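Local structure of metallo-beta-lactamase (Simiduia agarivorans, 6MFI) at residues D79-D83 with I113-M119; W43-G47 with T82-I88; R179-Y183 with S194-R198; V103-L107 with Q172-G176; P186-P190 with Y230-Y234. The protein probably hydrolyses beta-lactam antibiotics as a subclass B3 metallo-beta-lactamase, with two zinc ions bound in its active site. One frame throughout, in Å; residues are numbered along the deposited sequence.

Contact 1. Residues D79-D83 with I113-M119; sequences DSGTD and IDHVGGM. With ZN (zinc ion), chain B.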
# COMPACT_ATOMS: atom_id res chain seq x y z
N ASP A 79 2.86 4.94 -0.56
CA ASP A 79 3.44 4.23 -1.70
C ASP A 79 3.77 5.17 -2.85
O ASP A 79 3.18 6.24 -2.99
CB ASP A 79 2.50 3.11 -2.17
CG ASP A 79 2.58 1.87 -1.30
OD1 ASP A 79 3.51 1.79 -0.47
OD2 ASP A 79 1.71 0.99 -1.44
N SER A 80 4.71 4.75 -3.69
CA SER A 80 5.19 5.56 -4.81
C SER A 80 5.13 4.84 -6.15
O SER A 80 5.27 5.50 -7.18
CB SER A 80 6.63 6.01 -4.56
OG SER A 80 7.52 4.90 -4.62
N GLY A 81 4.94 3.52 -6.16
CA GLY A 81 5.15 2.77 -7.38
C GLY A 81 6.63 2.69 -7.69
O GLY A 81 7.49 3.00 -6.87
N THR A 82 6.92 2.26 -8.92
CA THR A 82 8.30 2.23 -9.37
C THR A 82 8.81 3.65 -9.60
O THR A 82 8.09 4.63 -9.45
CB THR A 82 8.42 1.40 -10.66
OG1 THR A 82 7.73 2.06 -11.72
CG2 THR A 82 7.83 0.01 -10.46
N ASP A 83 10.10 3.75 -9.96
CA ASP A 83 10.64 5.05 -10.34
C ASP A 83 9.92 5.61 -11.56
O ASP A 83 9.84 6.83 -11.73
CB ASP A 83 12.14 4.95 -10.60
CG ASP A 83 12.87 6.25 -10.33
OD1 ASP A 83 12.41 7.03 -9.47
OD2 ASP A 83 13.91 6.49 -10.98
N ILE A 113 10.16 -3.07 -4.88
CA ILE A 113 10.49 -2.03 -5.86
C ILE A 113 9.24 -1.54 -6.58
O ILE A 113 9.17 -0.38 -6.99
CB ILE A 113 11.55 -2.55 -6.85
CG1 ILE A 113 11.97 -1.44 -7.82
CG2 ILE A 113 11.04 -3.77 -7.61
CD1 ILE A 113 12.97 -1.88 -8.87
N ASP A 114 8.23 -2.40 -6.74
CA ASP A 114 7.03 -1.98 -7.46
C ASP A 114 6.14 -1.05 -6.64
O ASP A 114 5.16 -0.53 -7.17
CB ASP A 114 6.22 -3.20 -7.91
CG ASP A 114 5.90 -4.14 -6.78
OD1 ASP A 114 6.80 -4.42 -5.96
OD2 ASP A 114 4.75 -4.62 -6.71
N HIS A 115 6.47 -0.82 -5.37
CA HIS A 115 5.67 0.05 -4.51
C HIS A 115 6.45 1.23 -3.94
O HIS A 115 5.85 2.27 -3.69
CB HIS A 115 5.06 -0.75 -3.35
CG HIS A 115 4.22 -1.90 -3.79
ND1 HIS A 115 3.05 -1.74 -4.51
CD2 HIS A 115 4.38 -3.24 -3.62
CE1 HIS A 115 2.53 -2.93 -4.76
NE2 HIS A 115 3.31 -3.85 -4.23
N VAL A 116 7.76 1.09 -3.73
CA VAL A 116 8.55 2.16 -3.13
C VAL A 116 9.76 2.46 -3.99
O VAL A 116 10.69 3.15 -3.56
CB VAL A 116 8.98 1.79 -1.70
CG1 VAL A 116 7.77 1.60 -0.80
CG2 VAL A 116 9.83 0.53 -1.71
N GLY A 117 9.76 1.96 -5.23
CA GLY A 117 10.90 2.16 -6.10
C GLY A 117 11.15 3.63 -6.42
O GLY A 117 12.30 4.06 -6.55
N GLY A 118 10.08 4.41 -6.56
CA GLY A 118 10.22 5.82 -6.86
C GLY A 118 10.00 6.71 -5.66
O GLY A 118 9.65 7.89 -5.81
N MET A 119 10.22 6.17 -4.46
CA MET A 119 10.00 6.95 -3.25
C MET A 119 10.99 8.10 -3.14
O MET A 119 10.63 9.20 -2.69
CB MET A 119 10.09 6.04 -2.02
CG MET A 119 9.41 6.59 -0.78
SD MET A 119 7.69 7.05 -1.05
CE MET A 119 6.86 5.56 -0.52
ZN ZN B . 3.79 -5.72 -5.30
O HOH W 1 1.71 0.46 -4.06
O HOH W 2 5.33 -6.90 -4.84
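The backbone of Ser80 and Gly81 meets that of the zinc-binding segment 113-119 at two carbonyls: His115 O takes a nearly linear bond from Ser80 N (2.7 Å, 167°) and a weak one from Gly81 N, while Gly81 O receives Gly118 N at 3.0 Å. Where the two segments close up, Gly118 CA comes within 3.6 Å of Asp83 CA, possible because Gly118 has no side chain. Ser80 turns its OG between its own backbone N and carbonyl carbon (chi1 69°), which sets the hydroxyl against the turn Val116-Met119, and the sulfur of Met119 lies against Ser80 CB. Asp79 is a second-shell residue. Its carboxylate runs alongside the His115 ring, the planes 25° apart, and water 1 joins Asp79 OD2 to His115 ND1 (2.7 and 2.6 Å), with Tyr210 OH as a further partner of OD2. The other ring nitrogen, His115 NE2, binds zinc at 2.2 Å beside Asp114 OD2 at 2.0 Å; Asp114 and His115 close the HxHxDH motif, and His253 and water 2 complete the site. The loop 79-83 links strand 74-78 to helix 85-95 while lining helix 113-116, and Met119 opens helix 119-126 and packs on Met140 of helix 134-142.

Contact 2. Residues W43-G47 with T82-I88; sequences WDKPG and TDRGAVI
Thr82 OG1 is gripped from several sides: the carboxylate oxygen Asp44 OD1 faces it across the contact, and the backbone nitrogens of Gly85 and, weakly, Arg84 point at it from its own segment. The hydroxyl appears to donate to Asp44 OD1, but the modelled 2.3 Å is too short to be taken literally. Gly85 N is the sounder donor, 2.9 Å from Thr82 OG1 with an angle of 156° at the hydrogen. With OG1 between the backbone N and the carbonyl carbon (chi1 66°), the hydroxyl bends back over the following turn. Water 3 adds a second bridge, donating to Asp44 OD1 and accepting from Thr82 N at 2.7 Å. Here the loop 43-47, which precedes strand 50-53, lies against the start of helix 85-95, and the threonine serves as a capping residue for backbone N-H groups at that end. The helix dipole would be expected to make the place congenial to a carboxylate. Arg84 contributes its CB, 3.9 Å from Asp44 CG, rather than its guanidinium group. One helical turn further on, the chemistry becomes apolar: Ile88 pushes its CD1 methyl against the loop, 3.3 Å from Asp44 O and 3.8 Å from Pro46 CA. Its other branch, CG2, approaches Gly47 N at 3.9 Å, while Gly47 O bonds to Asn92 ND2 farther along the same helix.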
# COMPACT_ATOMS: atom_id res chain seq x y z
N TRP A 43 2.50 -2.56 -14.16
CA TRP A 43 2.83 -1.73 -13.00
C TRP A 43 3.02 -0.27 -13.39
O TRP A 43 2.63 0.63 -12.64
CB TRP A 43 4.08 -2.27 -12.31
CG TRP A 43 3.89 -3.59 -11.63
CD1 TRP A 43 2.70 -4.19 -11.33
CD2 TRP A 43 4.92 -4.47 -11.16
NE1 TRP A 43 2.93 -5.40 -10.70
CE2 TRP A 43 4.28 -5.59 -10.59
CE3 TRP A 43 6.31 -4.43 -11.18
CZ2 TRP A 43 4.99 -6.65 -10.03
CZ3 TRP A 43 7.02 -5.48 -10.63
CH2 TRP A 43 6.36 -6.58 -10.06
N ASP A 44 3.63 -0.02 -14.55
CA ASP A 44 3.96 1.33 -14.98
C ASP A 44 3.00 1.87 -16.02
O ASP A 44 3.30 2.88 -16.66
CB ASP A 44 5.39 1.37 -15.52
CG ASP A 44 6.42 0.97 -14.48
OD1 ASP A 44 6.21 1.27 -13.29
OD2 ASP A 44 7.44 0.36 -14.86
N LYS A 45 1.84 1.24 -16.20
CA LYS A 45 0.88 1.75 -17.17
C LYS A 45 0.19 2.99 -16.62
O LYS A 45 -0.33 2.95 -15.50
CB LYS A 45 -0.16 0.68 -17.52
CG LYS A 45 -1.20 1.15 -18.52
CD LYS A 45 -2.18 0.04 -18.87
CE LYS A 45 -3.18 0.51 -19.92
NZ LYS A 45 -2.51 0.95 -21.17
N PRO A 46 0.16 4.09 -17.36
CA PRO A 46 -0.47 5.31 -16.84
C PRO A 46 -1.97 5.12 -16.64
O PRO A 46 -2.64 4.45 -17.42
CB PRO A 46 -0.18 6.35 -17.93
CG PRO A 46 0.97 5.80 -18.70
CD PRO A 46 0.80 4.31 -18.67
N GLY A 47 -2.48 5.72 -15.56
CA GLY A 47 -3.88 5.65 -15.24
C GLY A 47 -4.38 6.94 -14.64
O GLY A 47 -3.61 7.75 -14.12
N THR A 82 6.92 2.26 -8.92
CA THR A 82 8.30 2.23 -9.37
C THR A 82 8.81 3.65 -9.60
O THR A 82 8.09 4.63 -9.45
CB THR A 82 8.42 1.40 -10.66
OG1 THR A 82 7.73 2.06 -11.72
CG2 THR A 82 7.83 0.01 -10.46
N ASP A 83 10.10 3.75 -9.96
CA ASP A 83 10.64 5.05 -10.34
C ASP A 83 9.92 5.61 -11.56
O ASP A 83 9.84 6.83 -11.73
CB ASP A 83 12.14 4.95 -10.60
CG ASP A 83 12.87 6.25 -10.33
OD1 ASP A 83 12.41 7.03 -9.47
OD2 ASP A 83 13.91 6.49 -10.98
N ARG A 84 9.40 4.73 -12.42
CA ARG A 84 8.61 5.16 -13.56
C ARG A 84 7.16 5.43 -13.17
O ARG A 84 6.53 6.34 -13.71
CB ARG A 84 8.69 4.11 -14.67
CG ARG A 84 8.22 4.60 -16.03
CD ARG A 84 8.68 6.03 -16.30
NE ARG A 84 7.89 6.69 -17.33
CZ ARG A 84 6.60 7.01 -17.21
NH1 ARG A 84 5.97 7.60 -18.21
NH2 ARG A 84 5.94 6.75 -16.09
N GLY A 85 6.63 4.64 -12.23
CA GLY A 85 5.28 4.88 -11.74
C GLY A 85 5.15 6.14 -10.90
O GLY A 85 4.05 6.70 -10.81
N ALA A 86 6.25 6.59 -10.29
CA ALA A 86 6.21 7.83 -9.53
C ALA A 86 5.94 9.03 -10.43
O ALA A 86 5.39 10.04 -9.97
CB ALA A 86 7.52 8.02 -8.76
N VAL A 87 6.32 8.94 -11.70
CA VAL A 87 6.00 10.00 -12.65
C VAL A 87 4.49 10.08 -12.86
O VAL A 87 3.92 11.18 -12.95
CB VAL A 87 6.74 9.77 -13.98
CG1 VAL A 87 6.46 10.90 -14.96
CG2 VAL A 87 8.24 9.64 -13.73
N ILE A 88 3.82 8.93 -12.91
CA ILE A 88 2.37 8.92 -13.06
C ILE A 88 1.70 9.42 -11.78
O ILE A 88 0.69 10.13 -11.83
CB ILE A 88 1.89 7.50 -13.44
CG1 ILE A 88 2.45 7.11 -14.81
CG2 ILE A 88 0.37 7.43 -13.44
CD1 ILE A 88 2.77 5.64 -14.94
O HOH W 3 4.92 1.76 -10.69

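Contact 3. Residues R179-Y183 with S194-R198; sequences RLTAY and SWQWR
Ala182 and Trp195 face each other across an antiparallel beta hairpin, formed by strands 178-184 and 193-199 in the five-stranded sheet of the metallo-beta-lactamase fold. The bump is the Ala182 methyl and the flat seat is the six-membered ring of Trp195: CB stands 3.5 Å from the ring centroid, 12° off the normal, in a CH-pi contact. The indole reaches this place by leaning across to the neighbouring strand, where Leu180 CB also meets its CE3 corner at 3.8 Å. Trp195 NE1 bonds to His108 O, which fixes the turn of the ring. On the same face Trp197 carries CG between its backbone N and carbonyl carbon (chi1 64°) and swings its indole away from the partner strand, although Leu180 CD2 still meets CE3 at 4.0 Å. These side chains point inward, Leu180 and Trp197 packing on Ile69 of strand 67-71 in the other sheet. Backbone bonds between Thr181 and Gln196 and between Tyr183 and Ser194 hold the strands in register. At the Arg179 end, water 4 spans Arg179 O and Arg198 N. The opposite face is polar. There the Tyr183 ring lies across the hairpin with Gln196 CB at its edge, and the amide plane stands nearly upright to it. Gln196 NE2 is held by Glu245 O, so that OE1 is presented to the phenol. Tyr183 OH donates to Gln196 OE1 at 2.6 Å, tilted 33° from the carbonyl plane.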
# COMPACT_ATOMS: atom_id res chain seq x y z
N ARG A 179 -5.04 11.64 10.58
CA ARG A 179 -4.60 10.71 11.62
C ARG A 179 -4.65 9.29 11.05
O ARG A 179 -5.73 8.80 10.71
CB ARG A 179 -5.49 10.83 12.86
CG ARG A 179 -5.30 9.71 13.87
CD ARG A 179 -5.38 10.25 15.29
NE ARG A 179 -5.45 9.17 16.27
CZ ARG A 179 -6.53 8.89 16.99
NH1 ARG A 179 -7.64 9.61 16.84
NH2 ARG A 179 -6.51 7.90 17.87
N LEU A 180 -3.48 8.66 10.96
CA LEU A 180 -3.36 7.30 10.46
C LEU A 180 -2.67 6.43 11.51
O LEU A 180 -1.80 6.90 12.25
CB LEU A 180 -2.55 7.24 9.16
CG LEU A 180 -2.90 8.22 8.03
CD1 LEU A 180 -2.06 9.48 8.11
CD2 LEU A 180 -2.72 7.53 6.69
N THR A 181 -3.08 5.17 11.58
CA THR A 181 -2.48 4.19 12.47
C THR A 181 -1.95 3.02 11.64
O THR A 181 -2.66 2.51 10.76
CB THR A 181 -3.48 3.68 13.51
OG1 THR A 181 -4.01 4.80 14.24
CG2 THR A 181 -2.80 2.72 14.48
N ALA A 182 -0.71 2.61 11.91
CA ALA A 182 -0.09 1.52 11.19
C ALA A 182 -0.17 0.23 11.99
O ALA A 182 -0.25 0.24 13.22
CB ALA A 182 1.38 1.83 10.88
N TYR A 183 -0.16 -0.89 11.28
CA TYR A 183 -0.16 -2.22 11.88
C TYR A 183 0.87 -3.07 11.17
O TYR A 183 0.78 -3.27 9.95
CB TYR A 183 -1.55 -2.86 11.81
CG TYR A 183 -2.63 -2.04 12.49
CD1 TYR A 183 -2.87 -2.17 13.85
CD2 TYR A 183 -3.40 -1.14 11.76
CE1 TYR A 183 -3.86 -1.42 14.47
CE2 TYR A 183 -4.38 -0.39 12.38
CZ TYR A 183 -4.61 -0.54 13.73
OH TYR A 183 -5.59 0.21 14.34
N SER A 194 0.20 -2.17 7.30
CA SER A 194 -1.18 -1.94 6.90
C SER A 194 -1.68 -0.69 7.60
O SER A 194 -1.60 -0.59 8.83
CB SER A 194 -2.07 -3.14 7.25
OG SER A 194 -1.64 -4.31 6.55
N TRP A 195 -2.19 0.26 6.82
CA TRP A 195 -2.58 1.57 7.33
C TRP A 195 -4.09 1.67 7.41
O TRP A 195 -4.82 1.13 6.58
CB TRP A 195 -2.02 2.68 6.44
CG TRP A 195 -0.53 2.81 6.55
CD1 TRP A 195 0.40 2.26 5.72
CD2 TRP A 195 0.20 3.55 7.54
NE1 TRP A 195 1.66 2.60 6.13
CE2 TRP A 195 1.57 3.40 7.25
CE3 TRP A 195 -0.18 4.33 8.64
CZ2 TRP A 195 2.56 3.99 8.02
CZ3 TRP A 195 0.82 4.91 9.41
CH2 TRP A 195 2.17 4.74 9.09
N GLN A 196 -4.56 2.39 8.43
CA GLN A 196 -5.99 2.56 8.67
C GLN A 196 -6.26 3.99 9.11
O GLN A 196 -5.62 4.48 10.04
CB GLN A 196 -6.50 1.57 9.72
CG GLN A 196 -7.71 2.03 10.50
CD GLN A 196 -7.84 1.35 11.85
OE1 GLN A 196 -7.04 1.59 12.76
NE2 GLN A 196 -8.83 0.48 11.98
N TRP A 197 -7.20 4.65 8.44
CA TRP A 197 -7.58 6.02 8.76
C TRP A 197 -9.08 6.17 8.55
O TRP A 197 -9.75 5.29 8.01
CB TRP A 197 -6.81 7.03 7.91
CG TRP A 197 -7.11 6.94 6.44
CD1 TRP A 197 -7.98 7.71 5.73
CD2 TRP A 197 -6.53 6.02 5.51
NE1 TRP A 197 -7.98 7.33 4.41
CE2 TRP A 197 -7.10 6.29 4.25
CE3 TRP A 197 -5.59 4.99 5.61
CZ2 TRP A 197 -6.76 5.57 3.10
CZ3 TRP A 197 -5.25 4.28 4.47
CH2 TRP A 197 -5.84 4.57 3.24
N ARG A 198 -9.60 7.31 8.99
CA ARG A 198 -11.01 7.64 8.84
C ARG A 198 -11.17 8.75 7.81
O ARG A 198 -10.38 9.71 7.78
CB ARG A 198 -11.63 8.07 10.17
CG ARG A 198 -11.77 6.95 11.19
CD ARG A 198 -12.86 7.24 12.20
NE ARG A 198 -12.70 8.54 12.85
CZ ARG A 198 -13.38 9.64 12.52
NH1 ARG A 198 -14.27 9.60 11.54
NH2 ARG A 198 -13.16 10.77 13.17
O HOH W 4 -8.40 9.09 10.77

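Contact 4. Residues V103-L107 with Q172-G176; sequences VKILL and QIALG
No ring or amide side chain takes part where Ile105 meets Ile173 and Leu175; the flat groups belong to neighbours, Tyr131 touching Ile105, Leu107 and Ile173, and Trp195 touching Leu107 and Ile173. Between the two strands themselves the contact is made by branched aliphatic chains. Ile105 is central. Its CG1 arm is fully extended (chi2 -180°), which carries CD1 across to the other strand, into the angle between two side chains: Ile173 CG2 at 3.6 Å and Leu175 CB at 3.8 Å. Ile105 and Leu175 also approach end on, CD1 to CD1 4.1 Å, whereas Ile105 and Ile173 run alongside one another, head to tail. Strand 103-107 belongs to the seven-stranded sheet and strand 172-175 is an outermost strand of the five-stranded one, so the contact is part of the seam between the two sheets of the αβ/βα sandwich. The strand axes run 8.5 Å apart at 165°, nearly antiparallel, and no hydrogen bond crosses; each strand makes its backbone bonds within its own sheet. At one end Lys104 joins in through its aliphatic root. Its psi of -19° departs from a regular strand, and both Lys104 and Ile105 direct their CB atoms to the same side. Lys104 CB lies 3.7 Å from Leu175 CD2, the two side chains set nearly perpendicular, after which the lysine turns away and NZ bonds to Ser101 O. Toward the deeper end Leu107 CD2 comes to 4.2 Å from Ile173 CG1, and Leu107 also packs on Leu180 of strand 178-184.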
# COMPACT_ATOMS: atom_id res chain seq x y z
N VAL A 103 2.40 17.73 -0.01
CA VAL A 103 2.58 16.39 0.53
C VAL A 103 3.68 16.45 1.57
O VAL A 103 4.86 16.63 1.24
CB VAL A 103 2.91 15.37 -0.57
CG1 VAL A 103 3.05 13.98 0.02
CG2 VAL A 103 1.84 15.39 -1.65
N LYS A 104 3.31 16.31 2.85
CA LYS A 104 4.26 16.47 3.94
C LYS A 104 4.76 15.15 4.51
O LYS A 104 5.81 15.13 5.17
CB LYS A 104 3.64 17.29 5.07
CG LYS A 104 3.02 18.60 4.63
CD LYS A 104 4.04 19.50 3.95
CE LYS A 104 3.42 20.82 3.52
NZ LYS A 104 4.39 21.69 2.81
N ILE A 105 4.05 14.04 4.28
CA ILE A 105 4.39 12.75 4.87
C ILE A 105 4.27 11.68 3.80
O ILE A 105 3.28 11.63 3.07
CB ILE A 105 3.49 12.42 6.08
CG1 ILE A 105 3.76 13.40 7.22
CG2 ILE A 105 3.72 10.99 6.54
CD1 ILE A 105 2.91 13.15 8.45
N LEU A 106 5.28 10.82 3.71
CA LEU A 106 5.28 9.67 2.81
C LEU A 106 5.24 8.39 3.63
O LEU A 106 6.05 8.21 4.55
CB LEU A 106 6.51 9.68 1.90
CG LEU A 106 6.60 10.78 0.84
CD1 LEU A 106 7.97 10.76 0.19
CD2 LEU A 106 5.51 10.61 -0.20
N LEU A 107 4.31 7.51 3.30
CA LEU A 107 4.18 6.20 3.93
C LEU A 107 4.34 5.11 2.88
O LEU A 107 4.41 5.38 1.68
CB LEU A 107 2.84 6.06 4.66
CG LEU A 107 2.50 7.15 5.67
CD1 LEU A 107 1.13 6.90 6.29
CD2 LEU A 107 3.57 7.24 6.75
N GLN A 172 0.85 5.98 15.52
CA GLN A 172 -0.03 6.91 14.83
C GLN A 172 0.78 7.94 14.05
O GLN A 172 1.89 8.32 14.44
CB GLN A 172 -0.96 7.62 15.81
CG GLN A 172 -2.10 6.75 16.32
CD GLN A 172 -3.03 7.50 17.26
OE1 GLN A 172 -3.13 8.73 17.20
NE2 GLN A 172 -3.71 6.77 18.13
N ILE A 173 0.21 8.39 12.94
CA ILE A 173 0.79 9.43 12.10
C ILE A 173 -0.17 10.60 12.08
O ILE A 173 -1.33 10.45 11.66
CB ILE A 173 1.08 8.93 10.68
CG1 ILE A 173 2.23 7.91 10.70
CG2 ILE A 173 1.41 10.09 9.75
CD1 ILE A 173 3.58 8.52 11.01
N ALA A 174 0.29 11.77 12.53
CA ALA A 174 -0.55 12.95 12.65
C ALA A 174 -0.03 14.05 11.73
O ALA A 174 1.17 14.30 11.66
CB ALA A 174 -0.58 13.46 14.10
N LEU A 175 -0.96 14.69 11.01
CA LEU A 175 -0.62 15.81 10.13
C LEU A 175 -1.86 16.69 10.04
O LEU A 175 -2.76 16.42 9.24
CB LEU A 175 -0.18 15.32 8.76
CG LEU A 175 0.31 16.40 7.79
CD1 LEU A 175 1.61 17.03 8.28
CD2 LEU A 175 0.47 15.84 6.39
N GLY A 176 -1.89 17.75 10.85
CA GLY A 176 -3.08 18.58 10.95
C GLY A 176 -4.28 17.81 11.45
O GLY A 176 -4.24 17.25 12.56

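Contact 5. Residues P186-P190 with Y230-Y234; sequences PGHTP and YLQAY. With ZN (zinc ion), chain C.
Gly187, the residue just before a zinc ligand, is held between two tyrosines of segment 230-234. Tyr230 OH donates to Gly187 O at 2.7 Å, but from above the carbonyl plane, with an angle of only 94° at the oxygen. Tyr234 offers its ring face instead: Gly187 CA sits over the centre, 3.4 Å from the centroid, in a CH-pi contact. Lacking a side chain, Gly187 can lie this close to the ring and adopt a phi of 125°. Around that pair, the rings of the two prolines complete the fit, Pro186 CG meeting Ala233 CB at 4.1 Å and Pro190 CA approaching the edge of the Tyr230 ring. Water 5 donates to both Pro186 O and Tyr234 O. His188, turned from the tyrosines, extends its imidazole with CG opposite its backbone N (chi1 -175°) and binds zinc through NE2 at 2.0 Å; His110, His112 and water 2 complete that site. Ser215 O takes the bond from ND1 and so orients the ring, while Thr189 OG1 bonds to Glu111. The loop lies between strands 178-184 and 193-199, held against helix 228-242, whose Tyr234 packs in turn on Ile282 and Leu286 of helix 274-291.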
# COMPACT_ATOMS: atom_id res chain seq x y z
N PRO A 186 3.74 -8.33 8.58
CA PRO A 186 4.81 -8.90 7.76
C PRO A 186 4.36 -10.22 7.14
O PRO A 186 3.23 -10.66 7.30
CB PRO A 186 5.94 -9.10 8.77
CG PRO A 186 5.24 -9.37 10.05
CD PRO A 186 3.97 -8.55 10.02
N GLY A 187 5.30 -10.86 6.44
CA GLY A 187 5.00 -12.09 5.73
C GLY A 187 5.38 -11.98 4.27
O GLY A 187 6.23 -12.73 3.77
N HIS A 188 4.74 -11.04 3.56
CA HIS A 188 5.18 -10.73 2.20
C HIS A 188 6.57 -10.09 2.22
O HIS A 188 7.42 -10.41 1.39
CB HIS A 188 4.17 -9.81 1.53
CG HIS A 188 4.48 -9.52 0.09
ND1 HIS A 188 4.18 -10.40 -0.92
CD2 HIS A 188 5.06 -8.45 -0.50
CE1 HIS A 188 4.56 -9.88 -2.08
NE2 HIS A 188 5.09 -8.70 -1.85
N THR A 189 6.80 -9.18 3.16
CA THR A 189 8.10 -8.60 3.44
C THR A 189 8.26 -8.54 4.95
O THR A 189 7.27 -8.58 5.69
CB THR A 189 8.26 -7.20 2.85
OG1 THR A 189 7.39 -6.29 3.53
CG2 THR A 189 7.94 -7.18 1.36
N PRO A 190 9.50 -8.44 5.45
CA PRO A 190 9.68 -8.30 6.90
C PRO A 190 9.09 -7.02 7.47
O PRO A 190 8.61 -7.02 8.61
CB PRO A 190 11.21 -8.34 7.08
CG PRO A 190 11.77 -8.06 5.72
CD PRO A 190 10.78 -8.63 4.75
N TYR A 230 9.32 -16.31 11.32
CA TYR A 230 8.73 -15.38 10.37
C TYR A 230 7.25 -15.64 10.13
O TYR A 230 6.53 -14.73 9.72
CB TYR A 230 9.49 -15.46 9.04
CG TYR A 230 9.14 -14.43 8.00
CD1 TYR A 230 9.48 -13.09 8.17
CD2 TYR A 230 8.51 -14.80 6.82
CE1 TYR A 230 9.18 -12.15 7.21
CE2 TYR A 230 8.21 -13.86 5.85
CZ TYR A 230 8.54 -12.54 6.06
OH TYR A 230 8.25 -11.61 5.09
N LEU A 231 6.78 -16.86 10.40
CA LEU A 231 5.39 -17.24 10.15
C LEU A 231 4.47 -16.92 11.32
O LEU A 231 3.29 -16.61 11.11
CB LEU A 231 5.29 -18.73 9.82
CG LEU A 231 5.73 -19.23 8.44
CD1 LEU A 231 7.19 -18.96 8.13
CD2 LEU A 231 5.43 -20.72 8.31
N GLN A 232 4.97 -17.01 12.56
CA GLN A 232 4.15 -16.65 13.71
C GLN A 232 3.82 -15.16 13.70
O GLN A 232 2.70 -14.76 14.05
CB GLN A 232 4.86 -17.04 15.01
CG GLN A 232 5.11 -18.53 15.14
CD GLN A 232 5.88 -18.88 16.40
OE1 GLN A 232 6.14 -20.05 16.68
NE2 GLN A 232 6.25 -17.86 17.17
N ALA A 233 4.78 -14.32 13.30
CA ALA A 233 4.49 -12.90 13.12
C ALA A 233 3.61 -12.68 11.91
O ALA A 233 2.79 -11.75 11.89
CB ALA A 233 5.80 -12.12 12.99
N TYR A 234 3.76 -13.52 10.88
CA TYR A 234 2.83 -13.53 9.76
C TYR A 234 1.41 -13.79 10.25
O TYR A 234 0.46 -13.11 9.84
CB TYR A 234 3.27 -14.60 8.75
CG TYR A 234 2.79 -14.42 7.32
CD1 TYR A 234 3.39 -15.12 6.29
CD2 TYR A 234 1.76 -13.55 7.01
CE1 TYR A 234 2.97 -14.97 4.98
CE2 TYR A 234 1.33 -13.39 5.71
CZ TYR A 234 1.94 -14.11 4.70
OH TYR A 234 1.52 -13.95 3.39
ZN ZN C . 5.79 -7.13 -2.93
O HOH W 5 0.92 -10.33 8.90
O HOH W 2 5.33 -6.90 -4.84

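Overall arrangement
Contacts 1 and 5 are buried: contact 1 supplies two ligands to one zinc and contact 5 one ligand to the other; they do not touch, yet water 2 binds both metals. Contact 2 shares Thr82 and Asp83 with contact 1 but lies nearer the surface, so carboxylate, water and helix cap replace metal ligation. Contacts 3 and 4, partly buried with apolar faces toward the interior between the sheets, meet where Leu180 O probably accepts a hydrogen bond from Ile173 N: one joins strands within the five-stranded sheet by backbone bonds, the other joins it to the seven-stranded sheet by aliphatic packing. Contact 4 reaches contact 1 through Leu107 O and Asp79 N; loop 186-190 connects the strands of contact 3.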